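Local coordinates for pyoverdine biosynthesis protein PvcB (Pseudomonas aeruginosa, PDB 4YLM) that catalyses the 2-oxoglutarate-dependent oxidation of tyrosine isonitrile in paerucumarin biosynthesis, and belongs to the iron-dependent TauD/TfdA oxygenases, at residues His56-Arg61 and Leu251-Asn256; His112-Tyr117 and Leu259-Glu264; Gln125-Val130 and Leu274-Ile279; Gly138-Phe143 and His241-Trp246. One frame throughout, in Å; residues are numbered along the deposited sequence.

Contact 1: residues His56-Arg61 and Leu251-Asn256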
loop_
_atom_site.group_PDB
_atom_site.type_symbol
_atom_site.label_atom_id
_atom_site.label_comp_id
_atom_site.label_asym_id
_atom_site.label_seq_id
_atom_site.Cartn_x
_atom_site.Cartn_y
_atom_site.Cartn_z
ATOM N N HIS A 56 5.560 14.088 -0.947
ATOM C CA HIS A 56 5.045 15.246 -1.714
ATOM C C HIS A 56 5.553 15.421 -3.139
ATOM O O HIS A 56 4.855 15.982 -3.985
ATOM C CB HIS A 56 5.187 16.560 -0.913
ATOM C CG HIS A 56 4.652 16.457 0.479
ATOM N ND1 HIS A 56 3.366 16.037 0.747
ATOM C CD2 HIS A 56 5.232 16.691 1.684
ATOM C CE1 HIS A 56 3.173 16.023 2.057
ATOM N NE2 HIS A 56 4.290 16.413 2.648
ATOM N N LEU A 57 6.763 14.958 -3.416
ATOM C CA LEU A 57 7.327 15.079 -4.755
ATOM C C LEU A 57 8.164 13.848 -5.069
ATOM O O LEU A 57 9.157 13.581 -4.394
ATOM C CB LEU A 57 8.203 16.349 -4.867
ATOM C CG LEU A 57 8.747 16.686 -6.263
ATOM C CD1 LEU A 57 7.610 16.897 -7.269
ATOM C CD2 LEU A 57 9.664 17.927 -6.241
ATOM N N LEU A 58 7.763 13.080 -6.080
ATOM C CA LEU A 58 8.545 11.918 -6.481
ATOM C C LEU A 58 9.233 12.189 -7.812
ATOM O O LEU A 58 8.624 12.734 -8.737
ATOM C CB LEU A 58 7.655 10.677 -6.640
ATOM C CG LEU A 58 6.664 10.356 -5.521
ATOM C CD1 LEU A 58 5.942 9.031 -5.835
ATOM C CD2 LEU A 58 7.381 10.263 -4.176
ATOM N N LEU A 59 10.496 11.794 -7.908
ATOM C CA LEU A 59 11.216 11.857 -9.165
ATOM C C LEU A 59 11.587 10.433 -9.529
ATOM O O LEU A 59 12.377 9.811 -8.835
ATOM C CB LEU A 59 12.478 12.724 -9.025
ATOM C CG LEU A 59 13.520 12.621 -10.146
ATOM C CD1 LEU A 59 12.886 12.944 -11.502
ATOM C CD2 LEU A 59 14.750 13.534 -9.868
ATOM N N LEU A 60 10.956 9.888 -10.564
ATOM C CA LEU A 60 11.358 8.586 -11.089
ATOM C C LEU A 60 12.296 8.847 -12.258
ATOM O O LEU A 60 11.888 9.417 -13.279
ATOM C CB LEU A 60 10.153 7.772 -11.564
ATOM C CG LEU A 60 9.226 7.239 -10.465
ATOM C CD1 LEU A 60 8.391 8.344 -9.873
ATOM C CD2 LEU A 60 8.323 6.146 -11.050
ATOM N N ARG A 61 13.548 8.429 -12.110
ATOM C CA ARG A 61 14.584 8.796 -13.074
ATOM C C ARG A 61 15.339 7.582 -13.558
ATOM O O ARG A 61 15.779 6.748 -12.764
ATOM C CB ARG A 61 15.551 9.826 -12.451
ATOM C CG ARG A 61 16.772 10.168 -13.321
ATOM C CD ARG A 61 17.434 11.477 -12.857
ATOM N NE ARG A 61 16.686 12.655 -13.284
ATOM C CZ ARG A 61 17.071 13.912 -13.069
ATOM N NH1 ARG A 61 18.193 14.167 -12.400
ATOM N NH2 ARG A 61 16.324 14.916 -13.513
ATOM N N LEU A 251 9.860 10.914 -14.792
ATOM C CA LEU A 251 8.442 10.969 -14.473
ATOM C C LEU A 251 8.353 11.588 -13.094
ATOM O O LEU A 251 8.965 11.089 -12.155
ATOM C CB LEU A 251 7.812 9.565 -14.483
ATOM C CG LEU A 251 6.282 9.569 -14.287
ATOM C CD1 LEU A 251 5.586 10.020 -15.574
ATOM C CD2 LEU A 251 5.770 8.201 -13.878
ATOM N N VAL A 252 7.620 12.688 -12.980
ATOM C CA VAL A 252 7.510 13.404 -11.731
ATOM C C VAL A 252 6.054 13.394 -11.298
ATOM O O VAL A 252 5.148 13.632 -12.101
ATOM C CB VAL A 252 8.034 14.866 -11.862
ATOM C CG1 VAL A 252 7.610 15.723 -10.666
ATOM C CG2 VAL A 252 9.556 14.867 -12.049
ATOM N N ILE A 253 5.837 13.088 -10.028
ATOM C CA ILE A 253 4.498 13.085 -9.470
ATOM C C ILE A 253 4.520 14.037 -8.295
ATOM O O ILE A 253 5.262 13.813 -7.351
ATOM C CB ILE A 253 4.121 11.677 -8.968
ATOM C CG1 ILE A 253 4.182 10.666 -10.127
ATOM C CG2 ILE A 253 2.740 11.710 -8.318
ATOM C CD1 ILE A 253 4.133 9.197 -9.655
ATOM N N ALA A 254 3.704 15.089 -8.358
ATOM C CA ALA A 254 3.709 16.155 -7.362
ATOM C C ALA A 254 2.377 16.206 -6.625
ATOM O O ALA A 254 1.318 16.064 -7.242
ATOM C CB ALA A 254 3.991 17.524 -8.059
ATOM N N ASP A 255 2.445 16.394 -5.307
ATOM C CA ASP A 255 1.279 16.548 -4.439
ATOM C C ASP A 255 0.816 18.005 -4.498
ATOM O O ASP A 255 1.304 18.854 -3.748
ATOM C CB ASP A 255 1.665 16.143 -2.995
ATOM C CG ASP A 255 0.539 16.313 -1.987
ATOM O OD1 ASP A 255 -0.603 16.656 -2.369
ATOM O OD2 ASP A 255 0.810 16.088 -0.772
ATOM N N ASN A 256 -0.120 18.282 -5.405
ATOM C CA ASN A 256 -0.649 19.629 -5.610
ATOM C C ASN A 256 -1.419 20.189 -4.406
ATOM O O ASN A 256 -1.661 21.391 -4.340
ATOM C CB ASN A 256 -1.541 19.643 -6.865
ATOM C CG ASN A 256 -2.114 21.016 -7.167
ATOM O OD1 ASN A 256 -1.381 21.979 -7.448
ATOM N ND2 ASN A 256 -3.437 21.109 -7.141
#

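Contact 2: residues His112-Tyr117 and Leu259-Glu264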
loop_
_atom_site.group_PDB
_atom_site.type_symbol
_atom_site.label_atom_id
_atom_site.label_comp_id
_atom_site.label_asym_id
_atom_site.label_seq_id
_atom_site.Cartn_x
_atom_site.Cartn_y
_atom_site.Cartn_z
ATOM N N HIS A 112 2.283 29.020 -7.028
ATOM C CA HIS A 112 0.827 28.938 -6.980
ATOM C C HIS A 112 0.416 27.463 -6.909
ATOM O O HIS A 112 1.270 26.589 -6.784
ATOM C CB HIS A 112 0.191 29.636 -8.199
ATOM C CG HIS A 112 0.539 29.005 -9.510
ATOM N ND1 HIS A 112 1.803 29.069 -10.056
ATOM C CD2 HIS A 112 -0.212 28.287 -10.381
ATOM C CE1 HIS A 112 1.820 28.408 -11.201
ATOM N NE2 HIS A 112 0.610 27.923 -11.420
ATOM N N TRP A 113 -0.882 27.190 -6.965
ATOM C CA TRP A 113 -1.344 25.806 -7.057
ATOM C C TRP A 113 -2.283 25.618 -8.242
ATOM O O TRP A 113 -2.886 26.580 -8.715
ATOM C CB TRP A 113 -1.986 25.338 -5.743
ATOM C CG TRP A 113 -3.341 25.913 -5.359
ATOM C CD1 TRP A 113 -4.551 25.283 -5.467
ATOM C CD2 TRP A 113 -3.608 27.180 -4.736
ATOM N NE1 TRP A 113 -5.553 26.087 -4.977
ATOM C CE2 TRP A 113 -5.003 27.257 -4.526
ATOM C CE3 TRP A 113 -2.808 28.266 -4.358
ATOM C CZ2 TRP A 113 -5.617 28.376 -3.946
ATOM C CZ3 TRP A 113 -3.415 29.372 -3.784
ATOM C CH2 TRP A 113 -4.806 29.420 -3.580
ATOM N N ASP A 114 -2.392 24.386 -8.728
ATOM C CA ASP A 114 -3.272 24.084 -9.855
ATOM C C ASP A 114 -4.705 23.952 -9.383
ATOM O O ASP A 114 -4.969 23.424 -8.289
ATOM C CB ASP A 114 -2.845 22.793 -10.570
ATOM C CG ASP A 114 -1.685 23.008 -11.512
ATOM O OD1 ASP A 114 -1.242 24.172 -11.645
ATOM O OD2 ASP A 114 -1.220 22.020 -12.129
ATOM N N GLY A 115 -5.629 24.441 -10.206
ATOM C CA GLY A 115 -7.043 24.310 -9.921
ATOM C C GLY A 115 -7.661 25.457 -9.143
ATOM O O GLY A 115 -8.828 25.390 -8.765
ATOM N N MET A 116 -6.881 26.505 -8.897
ATOM C CA MET A 116 -7.342 27.659 -8.120
ATOM C C MET A 116 -8.694 28.188 -8.591
ATOM O O MET A 116 -9.535 28.586 -7.782
ATOM C CB MET A 116 -6.348 28.810 -8.244
ATOM C CG MET A 116 -4.962 28.551 -7.711
ATOM S SD MET A 116 -3.940 30.009 -8.029
ATOM C CE MET A 116 -5.037 31.282 -7.376
ATOM N N TYR A 117 -8.880 28.219 -9.908
ATOM C CA TYR A 117 -10.065 28.832 -10.508
ATOM C C TYR A 117 -10.984 27.788 -11.105
ATOM O O TYR A 117 -11.847 28.118 -11.918
ATOM C CB TYR A 117 -9.661 29.800 -11.626
ATOM C CG TYR A 117 -8.851 30.989 -11.171
ATOM C CD1 TYR A 117 -9.415 31.967 -10.361
ATOM C CD2 TYR A 117 -7.527 31.142 -11.562
ATOM C CE1 TYR A 117 -8.677 33.059 -9.949
ATOM C CE2 TYR A 117 -6.784 32.232 -11.150
ATOM C CZ TYR A 117 -7.365 33.185 -10.347
ATOM O OH TYR A 117 -6.626 34.273 -9.935
ATOM N N LEU A 259 2.095 21.094 -1.981
ATOM C CA LEU A 259 3.126 21.948 -2.558
ATOM C C LEU A 259 2.517 23.169 -3.227
ATOM O O LEU A 259 1.315 23.209 -3.499
ATOM C CB LEU A 259 3.916 21.201 -3.633
ATOM C CG LEU A 259 4.512 19.848 -3.247
ATOM C CD1 LEU A 259 5.160 19.243 -4.484
ATOM C CD2 LEU A 259 5.530 20.031 -2.121
ATOM N N LEU A 260 3.369 24.156 -3.480
ATOM C CA LEU A 260 3.103 25.194 -4.471
ATOM C C LEU A 260 4.181 25.002 -5.506
ATOM O O LEU A 260 5.231 24.427 -5.213
ATOM C CB LEU A 260 3.213 26.595 -3.860
ATOM C CG LEU A 260 2.242 26.876 -2.713
ATOM C CD1 LEU A 260 2.519 28.239 -2.049
ATOM C CD2 LEU A 260 0.796 26.783 -3.201
ATOM N N HIS A 261 3.945 25.472 -6.724
ATOM C CA HIS A 261 4.920 25.258 -7.769
ATOM C C HIS A 261 5.016 26.489 -8.654
ATOM O O HIS A 261 4.129 27.341 -8.663
ATOM C CB HIS A 261 4.521 24.041 -8.607
ATOM C CG HIS A 261 3.298 24.268 -9.433
ATOM N ND1 HIS A 261 3.355 24.605 -10.769
ATOM C CD2 HIS A 261 1.983 24.241 -9.106
ATOM C CE1 HIS A 261 2.129 24.762 -11.235
ATOM N NE2 HIS A 261 1.277 24.543 -10.248
ATOM N N GLY A 262 6.098 26.581 -9.401
ATOM C CA GLY A 262 6.271 27.712 -10.285
ATOM C C GLY A 262 7.405 27.428 -11.220
ATOM O O GLY A 262 7.646 26.271 -11.571
ATOM N N ARG A 263 8.119 28.481 -11.607
ATOM C CA ARG A 263 9.197 28.329 -12.564
ATOM C C ARG A 263 10.255 29.425 -12.469
ATOM O O ARG A 263 9.954 30.619 -12.439
ATOM C CB ARG A 263 8.656 28.274 -13.987
ATOM C CG ARG A 263 9.724 27.866 -14.985
ATOM C CD ARG A 263 9.244 28.003 -16.414
ATOM N NE ARG A 263 10.290 27.592 -17.344
ATOM C CZ ARG A 263 10.093 27.387 -18.641
ATOM N NH1 ARG A 263 8.881 27.558 -19.156
ATOM N NH2 ARG A 263 11.103 27.009 -19.419
ATOM N N GLU A 264 11.498 28.978 -12.464
ATOM C CA GLU A 264 12.663 29.815 -12.278
ATOM C C GLU A 264 12.872 30.650 -13.535
ATOM O O GLU A 264 12.584 30.200 -14.647
ATOM C CB GLU A 264 13.848 28.879 -12.027
ATOM C CG GLU A 264 15.212 29.494 -11.910
ATOM C CD GLU A 264 16.288 28.426 -11.807
ATOM O OE1 GLU A 264 16.248 27.454 -12.597
ATOM O OE2 GLU A 264 17.170 28.548 -10.935
#

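Contact 3: residues Gln125-Val130 and Leu274-Ile279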
loop_
_atom_site.group_PDB
_atom_site.type_symbol
_atom_site.label_atom_id
_atom_site.label_comp_id
_atom_site.label_asym_id
_atom_site.label_seq_id
_atom_site.Cartn_x
_atom_site.Cartn_y
_atom_site.Cartn_z
ATOM N N GLN A 125 -0.217 16.298 -9.890
ATOM C CA GLN A 125 0.284 16.524 -11.242
ATOM C C GLN A 125 1.219 15.357 -11.573
ATOM O O GLN A 125 2.071 14.995 -10.766
ATOM C CB GLN A 125 1.081 17.839 -11.321
ATOM C CG GLN A 125 0.341 19.097 -10.863
ATOM C CD GLN A 125 1.298 20.167 -10.337
ATOM O OE1 GLN A 125 2.205 19.871 -9.559
ATOM N NE2 GLN A 125 1.116 21.402 -10.779
ATOM N N VAL A 126 1.039 14.747 -12.742
ATOM C CA VAL A 126 1.974 13.757 -13.245
ATOM C C VAL A 126 2.641 14.367 -14.479
ATOM O O VAL A 126 1.964 14.704 -15.451
ATOM C CB VAL A 126 1.267 12.440 -13.622
ATOM C CG1 VAL A 126 2.255 11.461 -14.259
ATOM C CG2 VAL A 126 0.622 11.814 -12.374
ATOM N N PHE A 127 3.958 14.539 -14.420
ATOM C CA PHE A 127 4.713 15.112 -15.537
ATOM C C PHE A 127 5.602 14.042 -16.145
ATOM O O PHE A 127 6.386 13.420 -15.441
ATOM C CB PHE A 127 5.653 16.227 -15.065
ATOM C CG PHE A 127 4.968 17.455 -14.537
ATOM C CD1 PHE A 127 4.592 18.483 -15.391
ATOM C CD2 PHE A 127 4.767 17.618 -13.177
ATOM C CE1 PHE A 127 3.989 19.647 -14.893
ATOM C CE2 PHE A 127 4.165 18.765 -12.675
ATOM C CZ PHE A 127 3.785 19.789 -13.535
ATOM N N HIS A 128 5.505 13.841 -17.452
ATOM C CA HIS A 128 6.457 13.002 -18.154
ATOM C C HIS A 128 7.353 13.911 -19.009
ATOM O O HIS A 128 6.848 14.692 -19.812
ATOM C CB HIS A 128 5.720 12.023 -19.053
ATOM C CG HIS A 128 6.621 11.214 -19.938
ATOM N ND1 HIS A 128 6.252 10.815 -21.208
ATOM C CD2 HIS A 128 7.866 10.723 -19.736
ATOM C CE1 HIS A 128 7.236 10.117 -21.749
ATOM N NE2 HIS A 128 8.226 10.045 -20.878
ATOM N N CYS A 129 8.664 13.830 -18.823
ATOM C CA CYS A 129 9.580 14.554 -19.705
ATOM C C CYS A 129 9.822 13.730 -20.960
ATOM O O CYS A 129 10.523 12.715 -20.929
ATOM C CB CYS A 129 10.907 14.859 -19.013
ATOM S SG CYS A 129 12.075 15.780 -20.057
ATOM N N VAL A 130 9.211 14.142 -22.062
ATOM C CA VAL A 130 9.380 13.412 -23.310
ATOM C C VAL A 130 10.815 13.549 -23.811
ATOM O O VAL A 130 11.419 12.578 -24.276
ATOM C CB VAL A 130 8.405 13.901 -24.393
ATOM C CG1 VAL A 130 8.678 13.186 -25.716
ATOM C CG2 VAL A 130 6.976 13.675 -23.940
ATOM N N LEU A 274 7.598 18.507 -22.209
ATOM C CA LEU A 274 6.942 17.887 -21.060
ATOM C C LEU A 274 5.486 17.621 -21.381
ATOM O O LEU A 274 4.882 18.321 -22.205
ATOM C CB LEU A 274 6.965 18.813 -19.831
ATOM C CG LEU A 274 8.287 19.377 -19.334
ATOM C CD1 LEU A 274 8.031 20.230 -18.104
ATOM C CD2 LEU A 274 9.275 18.253 -19.028
ATOM N N ARG A 275 4.920 16.635 -20.689
ATOM C CA ARG A 275 3.503 16.315 -20.776
ATOM C C ARG A 275 2.931 16.222 -19.369
ATOM O O ARG A 275 3.509 15.551 -18.514
ATOM C CB ARG A 275 3.306 14.984 -21.515
ATOM C CG ARG A 275 3.397 15.124 -23.034
ATOM C CD ARG A 275 3.334 13.790 -23.751
ATOM N NE ARG A 275 3.437 14.027 -25.181
ATOM C CZ ARG A 275 3.975 13.188 -26.056
ATOM N NH1 ARG A 275 4.457 12.011 -25.665
ATOM N NH2 ARG A 275 4.028 13.537 -27.338
ATOM N N ARG A 276 1.807 16.892 -19.122
ATOM C CA ARG A 276 1.219 16.895 -17.787
ATOM C C ARG A 276 -0.201 16.342 -17.767
ATOM O O ARG A 276 -1.034 16.696 -18.613
ATOM C CB ARG A 276 1.211 18.304 -17.194
ATOM C CG ARG A 276 0.617 18.358 -15.779
ATOM C CD ARG A 276 -0.095 19.682 -15.528
ATOM N NE ARG A 276 -1.335 19.781 -16.290
ATOM C CZ ARG A 276 -2.001 20.916 -16.486
ATOM N NH1 ARG A 276 -1.541 22.047 -15.982
ATOM N NH2 ARG A 276 -3.121 20.922 -17.197
ATOM N N VAL A 277 -0.468 15.489 -16.777
ATOM C CA VAL A 277 -1.794 14.939 -16.515
ATOM C C VAL A 277 -2.176 15.242 -15.064
ATOM O O VAL A 277 -1.335 15.149 -14.162
ATOM C CB VAL A 277 -1.801 13.409 -16.738
ATOM C CG1 VAL A 277 -3.190 12.805 -16.432
ATOM C CG2 VAL A 277 -1.349 13.080 -18.173
ATOM N N HIS A 278 -3.431 15.633 -14.846
ATOM C CA HIS A 278 -3.955 15.874 -13.510
ATOM C C HIS A 278 -4.701 14.634 -13.017
ATOM O O HIS A 278 -5.396 13.986 -13.796
ATOM C CB HIS A 278 -4.926 17.054 -13.533
ATOM C CG HIS A 278 -4.263 18.396 -13.492
ATOM N ND1 HIS A 278 -4.715 19.467 -14.231
ATOM C CD2 HIS A 278 -3.214 18.855 -12.766
ATOM C CE1 HIS A 278 -3.965 20.527 -13.973
ATOM N NE2 HIS A 278 -3.044 20.180 -13.092
ATOM N N ILE A 279 -4.564 14.313 -11.731
ATOM C CA ILE A 279 -5.291 13.188 -11.134
ATOM C C ILE A 279 -6.173 13.735 -10.033
ATOM O O ILE A 279 -5.700 14.468 -9.168
ATOM C CB ILE A 279 -4.337 12.145 -10.522
ATOM C CG1 ILE A 279 -3.243 11.759 -11.526
ATOM C CG2 ILE A 279 -5.124 10.923 -9.978
ATOM C CD1 ILE A 279 -3.744 11.019 -12.740
HETATM O O HOH W 1 4.195 10.618 -23.259
#

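Contact 4: residues Gly138-Phe143 and His241-Trp246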
loop_
_atom_site.group_PDB
_atom_site.type_symbol
_atom_site.label_atom_id
_atom_site.label_comp_id
_atom_site.label_asym_id
_atom_site.label_seq_id
_atom_site.Cartn_x
_atom_site.Cartn_y
_atom_site.Cartn_z
ATOM N N GLY A 138 18.863 28.354 -16.058
ATOM C CA GLY A 138 17.635 28.730 -15.384
ATOM C C GLY A 138 16.476 27.974 -16.006
ATOM O O GLY A 138 16.676 26.966 -16.674
ATOM N N GLY A 139 15.263 28.460 -15.787
ATOM C CA GLY A 139 14.090 27.851 -16.380
ATOM C C GLY A 139 13.643 26.550 -15.724
ATOM O O GLY A 139 12.780 25.865 -16.256
ATOM N N ARG A 140 14.228 26.200 -14.583
ATOM C CA ARG A 140 13.838 24.966 -13.881
ATOM C C ARG A 140 12.424 25.067 -13.302
ATOM O O ARG A 140 12.008 26.128 -12.843
ATOM C CB ARG A 140 14.846 24.615 -12.772
ATOM C CG ARG A 140 16.231 24.192 -13.284
ATOM C CD ARG A 140 17.213 23.963 -12.136
ATOM N NE ARG A 140 17.522 25.201 -11.420
ATOM C CZ ARG A 140 18.242 25.273 -10.300
ATOM N NH1 ARG A 140 18.718 24.171 -9.737
ATOM N NH2 ARG A 140 18.462 26.451 -9.726
ATOM N N THR A 141 11.686 23.958 -13.325
ATOM C CA THR A 141 10.386 23.893 -12.660
ATOM C C THR A 141 10.609 23.866 -11.153
ATOM O O THR A 141 11.416 23.080 -10.657
ATOM C CB THR A 141 9.616 22.606 -13.061
ATOM O OG1 THR A 141 9.454 22.573 -14.477
ATOM C CG2 THR A 141 8.253 22.567 -12.415
ATOM N N THR A 142 9.895 24.702 -10.410
ATOM C CA THR A 142 10.151 24.773 -8.977
ATOM C C THR A 142 8.981 24.296 -8.137
ATOM O O THR A 142 7.825 24.450 -8.525
ATOM C CB THR A 142 10.491 26.196 -8.530
ATOM O OG1 THR A 142 9.365 27.049 -8.778
ATOM C CG2 THR A 142 11.718 26.709 -9.280
ATOM N N PHE A 143 9.308 23.768 -6.959
ATOM C CA PHE A 143 8.333 23.227 -6.026
ATOM C C PHE A 143 8.704 23.652 -4.611
ATOM O O PHE A 143 9.875 23.589 -4.235
ATOM C CB PHE A 143 8.351 21.691 -6.098
ATOM C CG PHE A 143 7.957 21.130 -7.451
ATOM C CD1 PHE A 143 6.621 20.932 -7.767
ATOM C CD2 PHE A 143 8.921 20.783 -8.385
ATOM C CE1 PHE A 143 6.251 20.420 -9.002
ATOM C CE2 PHE A 143 8.564 20.264 -9.616
ATOM C CZ PHE A 143 7.225 20.073 -9.922
ATOM N N HIS A 241 12.319 24.380 -0.601
ATOM C CA HIS A 241 12.234 24.703 -2.020
ATOM C C HIS A 241 13.136 23.786 -2.829
ATOM O O HIS A 241 14.264 23.508 -2.427
ATOM C CB HIS A 241 12.660 26.164 -2.232
ATOM C CG HIS A 241 12.458 26.675 -3.630
ATOM N ND1 HIS A 241 11.209 26.931 -4.159
ATOM C CD2 HIS A 241 13.348 27.025 -4.589
ATOM C CE1 HIS A 241 11.339 27.412 -5.385
ATOM N NE2 HIS A 241 12.626 27.462 -5.677
ATOM N N TYR A 242 12.634 23.320 -3.969
ATOM C CA TYR A 242 13.402 22.471 -4.874
ATOM C C TYR A 242 13.199 22.918 -6.322
ATOM O O TYR A 242 12.066 23.105 -6.775
ATOM C CB TYR A 242 12.971 20.999 -4.711
ATOM C CG TYR A 242 13.510 20.074 -5.781
ATOM C CD1 TYR A 242 14.815 19.608 -5.724
ATOM C CD2 TYR A 242 12.711 19.656 -6.843
ATOM C CE1 TYR A 242 15.322 18.763 -6.701
ATOM C CE2 TYR A 242 13.208 18.800 -7.830
ATOM C CZ TYR A 242 14.511 18.361 -7.750
ATOM O OH TYR A 242 15.024 17.523 -8.714
ATOM N N ALA A 243 14.296 23.078 -7.053
ATOM C CA ALA A 243 14.226 23.449 -8.459
ATOM C C ALA A 243 14.657 22.256 -9.298
ATOM O O ALA A 243 15.772 21.750 -9.143
ATOM C CB ALA A 243 15.115 24.679 -8.736
ATOM N N HIS A 244 13.764 21.789 -10.171
ATOM C CA HIS A 244 14.024 20.584 -10.957
ATOM C C HIS A 244 14.605 20.831 -12.341
ATOM O O HIS A 244 14.004 21.525 -13.164
ATOM C CB HIS A 244 12.753 19.738 -11.125
ATOM C CG HIS A 244 13.015 18.400 -11.742
ATOM N ND1 HIS A 244 13.839 17.465 -11.153
ATOM C CD2 HIS A 244 12.595 17.853 -12.908
ATOM C CE1 HIS A 244 13.908 16.395 -11.926
ATOM N NE2 HIS A 244 13.158 16.604 -12.993
ATOM N N ARG A 245 15.752 20.211 -12.600
ATOM C CA ARG A 245 16.363 20.194 -13.922
ATOM C C ARG A 245 15.899 18.939 -14.660
ATOM O O ARG A 245 16.313 17.834 -14.325
ATOM C CB ARG A 245 17.889 20.169 -13.764
ATOM C CG ARG A 245 18.683 20.078 -15.063
ATOM C CD ARG A 245 18.865 21.447 -15.703
ATOM N NE ARG A 245 19.553 22.380 -14.810
ATOM C CZ ARG A 245 19.514 23.705 -14.934
ATOM N NH1 ARG A 245 18.810 24.263 -15.914
ATOM N NH2 ARG A 245 20.167 24.474 -14.070
ATOM N N TRP A 246 15.044 19.103 -15.664
ATOM C CA TRP A 246 14.466 17.958 -16.367
ATOM C C TRP A 246 15.473 17.115 -17.147
ATOM O O TRP A 246 16.379 17.648 -17.791
ATOM C CB TRP A 246 13.372 18.433 -17.323
ATOM C CG TRP A 246 12.202 19.028 -16.620
ATOM C CD1 TRP A 246 11.927 20.356 -16.454
ATOM C CD2 TRP A 246 11.150 18.313 -15.965
ATOM N NE1 TRP A 246 10.759 20.511 -15.740
ATOM C CE2 TRP A 246 10.266 19.268 -15.428
ATOM C CE3 TRP A 246 10.874 16.953 -15.776
ATOM C CZ2 TRP A 246 9.121 18.909 -14.722
ATOM C CZ3 TRP A 246 9.731 16.599 -15.072
ATOM C CH2 TRP A 246 8.873 17.573 -14.552
HETATM O O HOH W 2 18.450 20.815 -9.706
#

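Contact 1: residues His56-Arg61 and Leu251-Asn256
The imidazole of His56 meets the carboxylate of Asp255 at the ring edge, the two planes turned 34° apart and the side chains pointing the same way. His56 ND1 donates to Asp255 OD2 at 3.0 Å, reaching the oxygen on its anti side in a somewhat bent bond; Thr258 OG1 is a second hydrogen-bond partner of the same oxygen. Beyond this polar end the side-chain packing is aliphatic. Leu57 CD1 touches both Val252 CG1 (3.6 Å) and Ala254 CB (3.8 Å); its CG stands opposite the backbone N (chi1 -174°), which swings the methyl toward the partner strand. On the other face, Leu58 CD1 and Leu60 CD1 both approach Ile253 CD1. Antiparallel backbone bonds join the strands, including Leu58 N to Ile253 O at 2.9 Å. The pair lies within the large mixed sheet: strand 29-33 runs parallel on the far side of 57-60, strand 120-131 flanks 251-255, and strand 241-244 packs over the face bearing Leu57, Leu59 and Val252.

Contact 2: residues His112-Tyr117 and Leu259-Glu264
His112, Asp114 and His261 form the two-histidine, one-carboxylate facial triad expected to bind catalytic iron in this cupin-type oxygenase, and all three meet here. The backbone supplies one short antiparallel pairing: His112 N donates to His261 O at 3.0 Å, and His261 N returns a bond to His112 O at 2.9 Å. This couples the loop after strand 109-110 to strand 259-263 and sets both imidazoles on the same face. In each histidine CG sits between the backbone N and the carbonyl carbon (chi1 63° and 69°), which brings the rings together; they meet obliquely, planes 47° apart, with His112 NE2 3.5 Å from His261 CE1. Polar bonds outside the pair fix the ligands further: His112 ND1 is hydrogen-bonded to Pro110 O, while Gln125 and His278 both bond Asp114 OD2. Apolar packing is slight, Leu260 CD2 lying alongside Trp113 CB at 4.0 Å; the indole has Met116 CG over one face and a cation-pi contact with Arg196. Within the triad itself, with no iron among these residues, His261 NE2 donates to Asp114 OD1 at 2.9 Å in a bent hydrogen bond that comes from above the carboxylate plane.

Contact 3: residues Gln125-Val130 and Leu274-Ile279
Phe127 places CG opposite its carbonyl carbon (chi1 -66°) and Arg276 places CG opposite its backbone N (chi1 -179°), which lays the arginine's aliphatic stem over the phenyl face. Arg276 CG makes a CH-pi contact there, 4.2 Å from the ring centroid and 28° off the normal, and the chain then bends, bringing His278 CE1 over the centre of one guanidinium face. Farther along this face, Gln125 CG meets the edge of the His278 ring at 4.0 Å from CD2, its amide almost coplanar with the imidazole. Arg275 extends on the reverse face, Val130 CG2 resting over its guanidinium at 3.5 Å from NH1. A water lies in plane at the edges of both the Arg275 guanidinium and the His128 ring, 2.8 Å from Arg275 NH1 and 2.9 Å from His128 ND1; Glu92 forms a salt bridge with Arg275 NE, and Asp249 bonds His128 NE2. Four backbone hydrogen bonds, such as Val126 N to Val277 O at 2.8 Å, keep the antiparallel register. Strands 120-131 and 272-286 are neighbours in the large sheet of the double-stranded beta-helix (cupin) core of TauD/TfdA oxygenases, and Gln125 and His278, which bond Asp114, belong to the second shell of the probable iron site.

Contact 4: residues Gly138-Phe143 and His241-Trp246
Strands 141-143 and 241-244 run antiparallel at 160°, with His244 N bonding Thr141 O at 2.7 Å, a weak return bond from Thr141 N to His244 O, and a reciprocal pair joining Phe143 to Tyr242. They are two of three strands in a small antiparallel sheet with 141-145 central and 259-263, bearing a probable iron ligand, at the other edge. On the outer side Arg140 bends at chi3 (-66°) and lays its guanidinium over Ala243, whose CB stands 3.5 Å from Arg140 CZ above the centre of the plane. Arg140 CD lies toward the rim of one face of the Arg245 guanidinium, 3.6 Å from Arg245 CZ, the two flat groups nearly parallel; Glu264 pairs with Arg140 and Glu20 with Arg245, probably offsetting their like charge. On the inward face Tyr242 OH and His244 ND1 share a 2.7 Å hydrogen bond, and His244 CD2 lies over the Trp246 indole. Trp246 NE1 donates to Thr141 OG1 at 2.7 Å, the oxygen lying close to the ring plane.

Contacts 1 and 3 are buried pairings within the large mixed sheet and share a seam, since strand 251-255 of contact 1 bonds strand 120-131 of contact 3. Contacts 2 and 4 are only partly buried and meet through the smaller sheet, where strand 141-145 lies beside 259-263. Chemistry follows place: contact 1 is chiefly aliphatic with one histidine-carboxylate pair at its end, contact 3 mixes apolar packing with charged groups, contact 4 carries arginines on its outer side, and contact 2 gathers the probable metal ligands. Trp246 of contact 4 packs against Phe127, Leu274 and Val252, joining the two sheets, while Asn256 of contact 1 bonds the backbone of Asp114.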